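Local coordinates for protein UDP-galactopyranose mutase (Deinococcus radiodurans, PDB 3HDQ) that binds FAD and UDP-galactose and probably interconverts UDP-galactopyranose and UDP-galactofuranose, at residues S42-A45 against E46-S50; K92-F95 against E96-R100; L239-Y243 against R244-D248. All blocks are in the same frame, centred on the assembly; numbering follows the deposited sequence.

Interaction 1: residues S42-A45 against E46-S50; sequences SVLA and ERLAS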
# COMPACT_ATOMS: atom_id res chain seq x y z
N SER A 42 -12.15 3.51 10.70
CA SER A 42 -11.02 2.73 11.19
C SER A 42 -10.89 2.77 12.71
O SER A 42 -10.51 1.79 13.32
CB SER A 42 -9.72 3.21 10.55
OG SER A 42 -9.77 3.06 9.16
N VAL A 43 -11.18 3.92 13.31
CA VAL A 43 -11.12 4.03 14.76
C VAL A 43 -12.20 3.15 15.37
O VAL A 43 -11.95 2.44 16.34
CB VAL A 43 -11.29 5.48 15.25
CG1 VAL A 43 -11.51 5.50 16.77
CG2 VAL A 43 -10.08 6.31 14.88
N LEU A 44 -13.40 3.19 14.80
CA LEU A 44 -14.48 2.33 15.29
C LEU A 44 -14.23 0.84 14.99
O LEU A 44 -14.56 -0.04 15.79
CB LEU A 44 -15.84 2.81 14.78
CG LEU A 44 -16.42 3.96 15.60
CD1 LEU A 44 -17.37 4.83 14.79
CD2 LEU A 44 -17.11 3.41 16.87
N ALA A 45 -13.60 0.56 13.86
CA ALA A 45 -13.23 -0.82 13.55
C ALA A 45 -12.23 -1.33 14.59
O ALA A 45 -12.34 -2.46 15.07
CB ALA A 45 -12.67 -0.93 12.15
N GLU A 46 -11.26 -0.50 14.94
CA GLU A 46 -10.24 -0.91 15.90
C GLU A 46 -10.81 -1.12 17.31
O GLU A 46 -10.54 -2.14 17.95
CB GLU A 46 -9.09 0.11 15.94
CG GLU A 46 -7.91 -0.30 16.83
CD GLU A 46 -8.11 0.08 18.29
OE1 GLU A 46 -8.68 1.16 18.57
OE2 GLU A 46 -7.70 -0.71 19.17
N ARG A 47 -11.60 -0.15 17.78
CA ARG A 47 -12.23 -0.23 19.09
C ARG A 47 -13.17 -1.43 19.20
O ARG A 47 -13.07 -2.21 20.13
CB ARG A 47 -12.99 1.05 19.42
CG ARG A 47 -12.09 2.28 19.61
CD ARG A 47 -11.33 2.22 20.94
NE ARG A 47 -10.25 1.24 20.91
CZ ARG A 47 -9.79 0.59 21.97
NH1 ARG A 47 -8.80 -0.29 21.83
NH2 ARG A 47 -10.33 0.81 23.16
N LEU A 48 -14.09 -1.58 18.24
CA LEU A 48 -15.04 -2.68 18.28
C LEU A 48 -14.29 -4.03 18.22
O LEU A 48 -14.64 -4.98 18.93
CB LEU A 48 -16.07 -2.57 17.15
CG LEU A 48 -17.40 -1.79 17.22
CD1 LEU A 48 -18.01 -1.73 18.62
CD2 LEU A 48 -17.34 -0.41 16.58
N ALA A 49 -13.24 -4.09 17.40
CA ALA A 49 -12.46 -5.32 17.23
C ALA A 49 -11.80 -5.76 18.53
O ALA A 49 -11.75 -6.96 18.85
CB ALA A 49 -11.41 -5.13 16.16
N SER A 50 -11.28 -4.78 19.28
CA SER A 50 -10.56 -5.06 20.50
C SER A 50 -11.51 -5.56 21.59
O SER A 50 -11.08 -6.18 22.56
CB SER A 50 -9.84 -3.81 20.99
OG SER A 50 -10.77 -2.93 21.61
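With CG beside the backbone N in both L44 (chi1 -82°) and L48 (chi1 -88°), the two side chains lie alongside each other, one helical turn apart. As modelled, L44 CD2 lies 3.8 Å from L48 CD2. The chi2 of L48 is away from a staggered value and its CD2 crowds L44 O; the placing of that methyl, and with it the contact, is doubtful. Backbone bonds of the i to i+4 kind run the length of this piece of helix 39-50, from E46 N to S42 O through A49 N to A45 O. The R47 N to V43 O bond, 3.0 Å, is the straightest at 170°. This is the helix of a Rossmann-type beta-alpha-beta unit, between strands 30-35 and 55-58. A45 and L48 pack on strand 55-58, and V43 on helix 373-388. On another side, R47 bends back and grips the carboxylate of its neighbour E46 side-on. R47 NE meets E46 OE1 at 2.8 Å, and R47 NH1 meets E46 OE2 at 2.9 Å, both on syn sides. Y97 OH bonds OE1, and R100 pairs with OE2. Two arginines and a hydroxyl thus surround the buried E46 carboxylate, which would probably keep it ionised.

Interaction 2: residues K92-F95 against E96-R100; sequences KDVF and EYLSR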
# COMPACT_ATOMS: atom_id res chain seq x y z
N LYS A 92 -5.16 15.46 24.53
CA LYS A 92 -4.08 14.56 24.92
C LYS A 92 -4.49 13.11 24.67
O LYS A 92 -3.66 12.29 24.25
CB LYS A 92 -3.70 14.83 26.37
CG LYS A 92 -2.68 13.91 26.99
CD LYS A 92 -2.36 14.39 28.40
CE LYS A 92 -1.32 13.53 29.08
NZ LYS A 92 -1.79 12.12 29.20
N ASP A 93 -5.77 12.80 24.90
CA ASP A 93 -6.29 11.45 24.68
C ASP A 93 -6.29 11.03 23.19
O ASP A 93 -5.97 9.88 22.88
CB ASP A 93 -7.69 11.31 25.28
CG ASP A 93 -8.71 12.24 24.63
OD1 ASP A 93 -8.37 13.43 24.39
OD2 ASP A 93 -9.85 11.80 24.37
N VAL A 94 -6.67 11.93 22.29
CA VAL A 94 -6.60 11.62 20.86
C VAL A 94 -5.14 11.38 20.50
O VAL A 94 -4.81 10.39 19.85
CB VAL A 94 -7.15 12.75 19.96
CG1 VAL A 94 -6.81 12.49 18.46
CG2 VAL A 94 -8.66 12.90 20.17
N PHE A 95 -4.26 12.27 20.94
CA PHE A 95 -2.85 12.11 20.66
C PHE A 95 -2.30 10.78 21.20
O PHE A 95 -1.58 10.07 20.50
CB PHE A 95 -2.02 13.31 21.14
CG PHE A 95 -0.57 13.22 20.77
CD1 PHE A 95 0.38 12.84 21.71
CD2 PHE A 95 -0.16 13.46 19.47
CE1 PHE A 95 1.71 12.73 21.36
CE2 PHE A 95 1.16 13.35 19.11
CZ PHE A 95 2.11 12.99 20.06
N GLU A 96 -2.68 10.42 22.42
CA GLU A 96 -2.19 9.15 22.97
C GLU A 96 -2.80 7.93 22.27
O GLU A 96 -2.11 6.94 22.01
CB GLU A 96 -2.36 9.11 24.50
CG GLU A 96 -1.47 10.17 25.18
CD GLU A 96 -1.37 10.01 26.69
OE1 GLU A 96 -2.33 9.53 27.32
OE2 GLU A 96 -0.31 10.38 27.23
N TYR A 97 -4.08 7.99 21.95
CA TYR A 97 -4.73 6.91 21.23
C TYR A 97 -3.98 6.58 19.93
O TYR A 97 -3.57 5.45 19.70
CB TYR A 97 -6.18 7.25 20.94
CG TYR A 97 -6.83 6.28 20.01
CD1 TYR A 97 -7.27 5.05 20.46
CD2 TYR A 97 -6.97 6.58 18.66
CE1 TYR A 97 -7.84 4.14 19.61
CE2 TYR A 97 -7.54 5.68 17.80
CZ TYR A 97 -7.98 4.46 18.28
OH TYR A 97 -8.55 3.55 17.41
N LEU A 98 -3.79 7.60 19.11
CA LEU A 98 -3.06 7.46 17.85
C LEU A 98 -1.62 6.97 18.05
O LEU A 98 -1.07 6.30 17.18
CB LEU A 98 -3.07 8.78 17.09
CG LEU A 98 -4.01 8.91 15.90
CD1 LEU A 98 -5.14 7.90 15.93
CD2 LEU A 98 -4.53 10.33 15.78
N SER A 99 -1.03 7.31 19.19
CA SER A 99 0.34 6.93 19.50
C SER A 99 0.47 5.42 19.65
O SER A 99 1.58 4.88 19.56
CB SER A 99 0.83 7.63 20.77
OG SER A 99 1.15 8.99 20.50
N ARG A 100 -0.65 4.75 19.88
CA ARG A 100 -0.66 3.29 19.90
C ARG A 100 -0.31 2.70 18.53
O ARG A 100 0.12 1.56 18.43
CB ARG A 100 -2.02 2.74 20.37
CG ARG A 100 -2.57 3.33 21.68
CD ARG A 100 -3.93 2.70 22.01
NE ARG A 100 -3.86 1.24 21.87
CZ ARG A 100 -4.85 0.47 21.42
NH1 ARG A 100 -6.01 0.99 21.06
NH2 ARG A 100 -4.67 -0.84 21.32
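K92 and E96 form the charged pair, one turn apart on helix 92-99. K92 runs extended as far as CE and then bends (chi4 -61°), which turns NZ over to the glutamate. K92 NZ stands 3.0 Å from E96 OE2, a salt bridge whose hydrogen bond is weak. Both residues are exposed to solvent. The backbone bonds are of the i to i+4 kind. K92 O accepts E96 N, D93 O accepts Y97 N, and V94 O accepts L98 N in a nearly straight bond of 177°. F95 O takes two donors from S99. The S99 hydroxyl OG gives the firmer bond to F95 O, at 2.9 Å from above the carbonyl plane, while the bond from S99 N is weak. OG also bonds the indole NE1 of W104. Apolar packing is modest. V94 and L98 point the same way, with V94 CG1 4.1 Å from L98 CD2. The aromatic contact is at F95: S99 OG sits over one face, toward the rim, 3.9 Å from F95 CE1. The ring also stacks with W104 and Y214. Replacing this ring by an alanine is likely to leave W104 and Y214 without their stacking partner and to open a gap beside the S99 hydroxyl. V94 packs on D374, V377 and A378 of helix 373-388. Y97 lies on L381 of that helix and on V43 and R47 of helix 39-50, and L98 on F87 of a loop.

Interaction 3: residues L239-Y243 against R244-D248; sequences LNTDY and REIAD. With FAD (flavin-adenine dinucleotide), chain L.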
# COMPACT_ATOMS: atom_id res chain seq x y z
N LEU A 239 -11.94 -3.79 -0.08
CA LEU A 239 -11.66 -2.61 -0.87
C LEU A 239 -12.29 -2.68 -2.26
O LEU A 239 -12.72 -3.74 -2.70
CB LEU A 239 -10.14 -2.36 -0.94
CG LEU A 239 -9.48 -2.16 0.44
CD1 LEU A 239 -8.00 -1.87 0.33
CD2 LEU A 239 -10.18 -1.05 1.21
N ASN A 240 -12.34 -1.54 -2.94
CA ASN A 240 -12.95 -1.45 -4.25
C ASN A 240 -14.43 -1.85 -4.20
O ASN A 240 -14.97 -2.41 -5.15
CB ASN A 240 -12.20 -2.32 -5.25
CG ASN A 240 -12.30 -1.79 -6.66
OD1 ASN A 240 -12.33 -0.58 -6.87
ND2 ASN A 240 -12.38 -2.69 -7.65
N THR A 241 -15.08 -1.54 -3.08
CA THR A 241 -16.42 -2.05 -2.80
C THR A 241 -17.40 -1.02 -2.22
O THR A 241 -17.28 -0.62 -1.07
CB THR A 241 -16.34 -3.26 -1.86
OG1 THR A 241 -15.47 -4.25 -2.41
CG2 THR A 241 -17.72 -3.85 -1.62
N ASP A 242 -18.38 -0.61 -3.01
CA ASP A 242 -19.49 0.19 -2.49
C ASP A 242 -20.31 -0.72 -1.59
O ASP A 242 -20.66 -1.82 -1.99
CB ASP A 242 -20.37 0.70 -3.64
CG ASP A 242 -21.32 1.82 -3.22
OD1 ASP A 242 -22.19 1.58 -2.35
OD2 ASP A 242 -21.19 2.93 -3.76
N TYR A 243 -20.63 -0.27 -0.37
CA TYR A 243 -21.37 -1.13 0.55
C TYR A 243 -22.64 -1.65 -0.11
O TYR A 243 -23.08 -2.77 0.16
CB TYR A 243 -21.71 -0.42 1.87
CG TYR A 243 -22.86 0.56 1.79
CD1 TYR A 243 -24.12 0.23 2.26
CD2 TYR A 243 -22.67 1.82 1.24
CE1 TYR A 243 -25.18 1.14 2.17
CE2 TYR A 243 -23.71 2.73 1.16
CZ TYR A 243 -24.96 2.39 1.62
OH TYR A 243 -25.99 3.31 1.53
N ARG A 244 -23.21 -0.85 -0.99
CA ARG A 244 -24.43 -1.25 -1.66
C ARG A 244 -24.26 -2.48 -2.56
O ARG A 244 -25.21 -3.23 -2.75
CB ARG A 244 -25.03 -0.07 -2.42
CG ARG A 244 -25.49 1.04 -1.48
CD ARG A 244 -26.09 2.21 -2.22
NE ARG A 244 -25.09 2.96 -2.98
CZ ARG A 244 -24.76 4.23 -2.75
NH1 ARG A 244 -25.37 4.90 -1.78
NH2 ARG A 244 -23.84 4.82 -3.51
N GLU A 245 -23.07 -2.70 -3.10
CA GLU A 245 -22.84 -3.91 -3.89
C GLU A 245 -22.84 -5.16 -3.02
O GLU A 245 -22.81 -6.28 -3.53
CB GLU A 245 -21.52 -3.82 -4.67
CG GLU A 245 -21.39 -2.58 -5.55
CD GLU A 245 -20.01 -2.48 -6.18
OE1 GLU A 245 -19.17 -1.70 -5.68
OE2 GLU A 245 -19.75 -3.20 -7.16
N ILE A 246 -22.92 -4.98 -1.70
CA ILE A 246 -22.65 -6.06 -0.75
C ILE A 246 -23.76 -6.26 0.28
O ILE A 246 -23.98 -7.37 0.77
CB ILE A 246 -21.29 -5.81 -0.05
CG1 ILE A 246 -20.33 -6.93 -0.39
CG2 ILE A 246 -21.43 -5.54 1.45
CD1 ILE A 246 -20.13 -7.06 -1.87
N ALA A 247 -24.49 -5.19 0.59
CA ALA A 247 -25.45 -5.17 1.69
C ALA A 247 -26.69 -6.07 1.54
O ALA A 247 -27.37 -6.35 2.52
CB ALA A 247 -25.89 -3.73 1.98
N ASP A 248 -26.98 -6.54 0.34
CA ASP A 248 -28.12 -7.42 0.14
C ASP A 248 -27.85 -8.85 0.57
O ASP A 248 -28.77 -9.58 0.93
CB ASP A 248 -28.57 -7.41 -1.32
CG ASP A 248 -29.29 -6.15 -1.69
OD1 ASP A 248 -29.67 -5.40 -0.76
OD2 ASP A 248 -29.48 -5.90 -2.91
PA FAD L . -13.19 10.23 4.96
O1A FAD L . -11.78 10.30 4.91
O2A FAD L . -13.73 11.01 3.92
O5B FAD L . -13.56 8.74 4.76
C5B FAD L . -14.83 8.27 4.50
C4B FAD L . -14.68 7.08 3.61
O4B FAD L . -15.92 6.55 3.32
C3B FAD L . -14.09 7.52 2.29
O3B FAD L . -12.84 6.96 2.04
C2B FAD L . -15.08 7.05 1.27
O2B FAD L . -14.41 6.49 0.21
C1B FAD L . -15.90 6.05 2.03
N9A FAD L . -17.22 5.89 1.44
C8A FAD L . -18.15 6.82 1.17
N7A FAD L . -19.20 6.26 0.63
C5A FAD L . -18.97 4.96 0.52
C6A FAD L . -19.70 3.90 0.03
N6A FAD L . -20.94 4.06 -0.31
N1A FAD L . -19.20 2.65 0.05
C2A FAD L . -17.96 2.44 0.54
N3A FAD L . -17.24 3.47 1.03
C4A FAD L . -17.72 4.72 1.01
N1 FAD L . -7.49 17.53 8.72
C2 FAD L . -6.55 17.88 9.60
O2 FAD L . -6.66 17.62 10.76
N3 FAD L . -5.46 18.52 9.15
C4 FAD L . -5.33 18.80 7.84
O4 FAD L . -4.37 19.37 7.42
C4X FAD L . -6.30 18.46 6.97
N5 FAD L . -6.16 18.77 5.66
C5X FAD L . -7.13 18.42 4.80
C6 FAD L . -6.97 18.72 3.47
C7 FAD L . -7.95 18.37 2.57
C7M FAD L . -7.80 18.70 1.15
C8 FAD L . -9.07 17.71 3.00
C8M FAD L . -10.10 17.37 2.00
C9 FAD L . -9.22 17.40 4.34
C9A FAD L . -8.25 17.76 5.25
N10 FAD L . -8.38 17.45 6.57
C10 FAD L . -7.40 17.81 7.42
C1' FAD L . -9.62 16.85 7.12
C2' FAD L . -9.61 15.33 7.11
O2' FAD L . -9.52 14.96 5.78
C3' FAD L . -10.88 14.72 7.69
O3' FAD L . -11.08 14.97 9.01
C4' FAD L . -10.75 13.24 7.77
O4' FAD L . -9.89 12.90 6.73
C5' FAD L . -12.12 12.65 7.64
O5' FAD L . -12.26 11.36 8.11
P FAD L . -13.56 10.58 7.78
O1P FAD L . -13.39 9.23 8.14
O2P FAD L . -14.59 11.15 8.56
O3P FAD L . -13.86 10.77 6.26
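The adenine end of the FAD site is bordered by the loop after strand 235-239, where D242, Y243, R244 and E245 make a tight turn. D242 O accepts E245 N at 2.8 Å, the closing bond of a beta turn. In return, E245 OE1 accepts D242 N at 3.0 Å, on its anti side. D242 OD1 uses its anti lone pair for R244 N at 3.0 Å, which makes an Asx turn. D242 OD2 forms a longer salt bridge, 3.3 Å, to R244 NH2, with the carboxylate and guanidinium planes 34° apart. R60 is a second partner of OD2. Y243 O accepts both I246 N and A247 N.

The turn presents polar groups to the N1A and N6A edge of the adenine, in this FAD-binding Rossmann-type fold. Y243 N donates to FAD N1A at 3.3 Å. FAD N6A gives a weak bond to D242 OD1. The Y243 side chain takes the crowded position between backbone N and carbonyl carbon (chi1 77°). Its ring therefore lies back over the R244 backbone N, with Y243 CD2 3.2 Å from FAD N6A near the ring plane. R244 CG sits over a face of the Y243 ring, 3.6 Å from its centroid, as a CH-pi contact. Elsewhere T241 CG2 meets I246 CD1 at 4.0 Å, the two side chains crossing at about a right angle. E245 OE2 forms salt bridges with K236 and R54 of the second subunit.

Overall arrangement
The three contacts come in series along the chain. Interactions 1 and 2 have centres 14 Å apart and touch directly, joining helices 39-50 and 92-99; both helices also pack on helix 373-388. Interaction 3 touches neither: its nearest atoms are about 9 Å from interaction 1 and about 17 Å from interaction 2. The parallel sheet links it to interaction 1. Helix 39-50 connects strands 30-35 and 55-58, and the loop of 239-248 leaves strand 235-239, which pairs with 55-58. The side chain of L98 lies about 9 Å from FAD. Interaction 3 thus lies directly on the cofactor, at its adenine, while interactions 1 and 2 belong to helices packed round the nucleotide-binding domain.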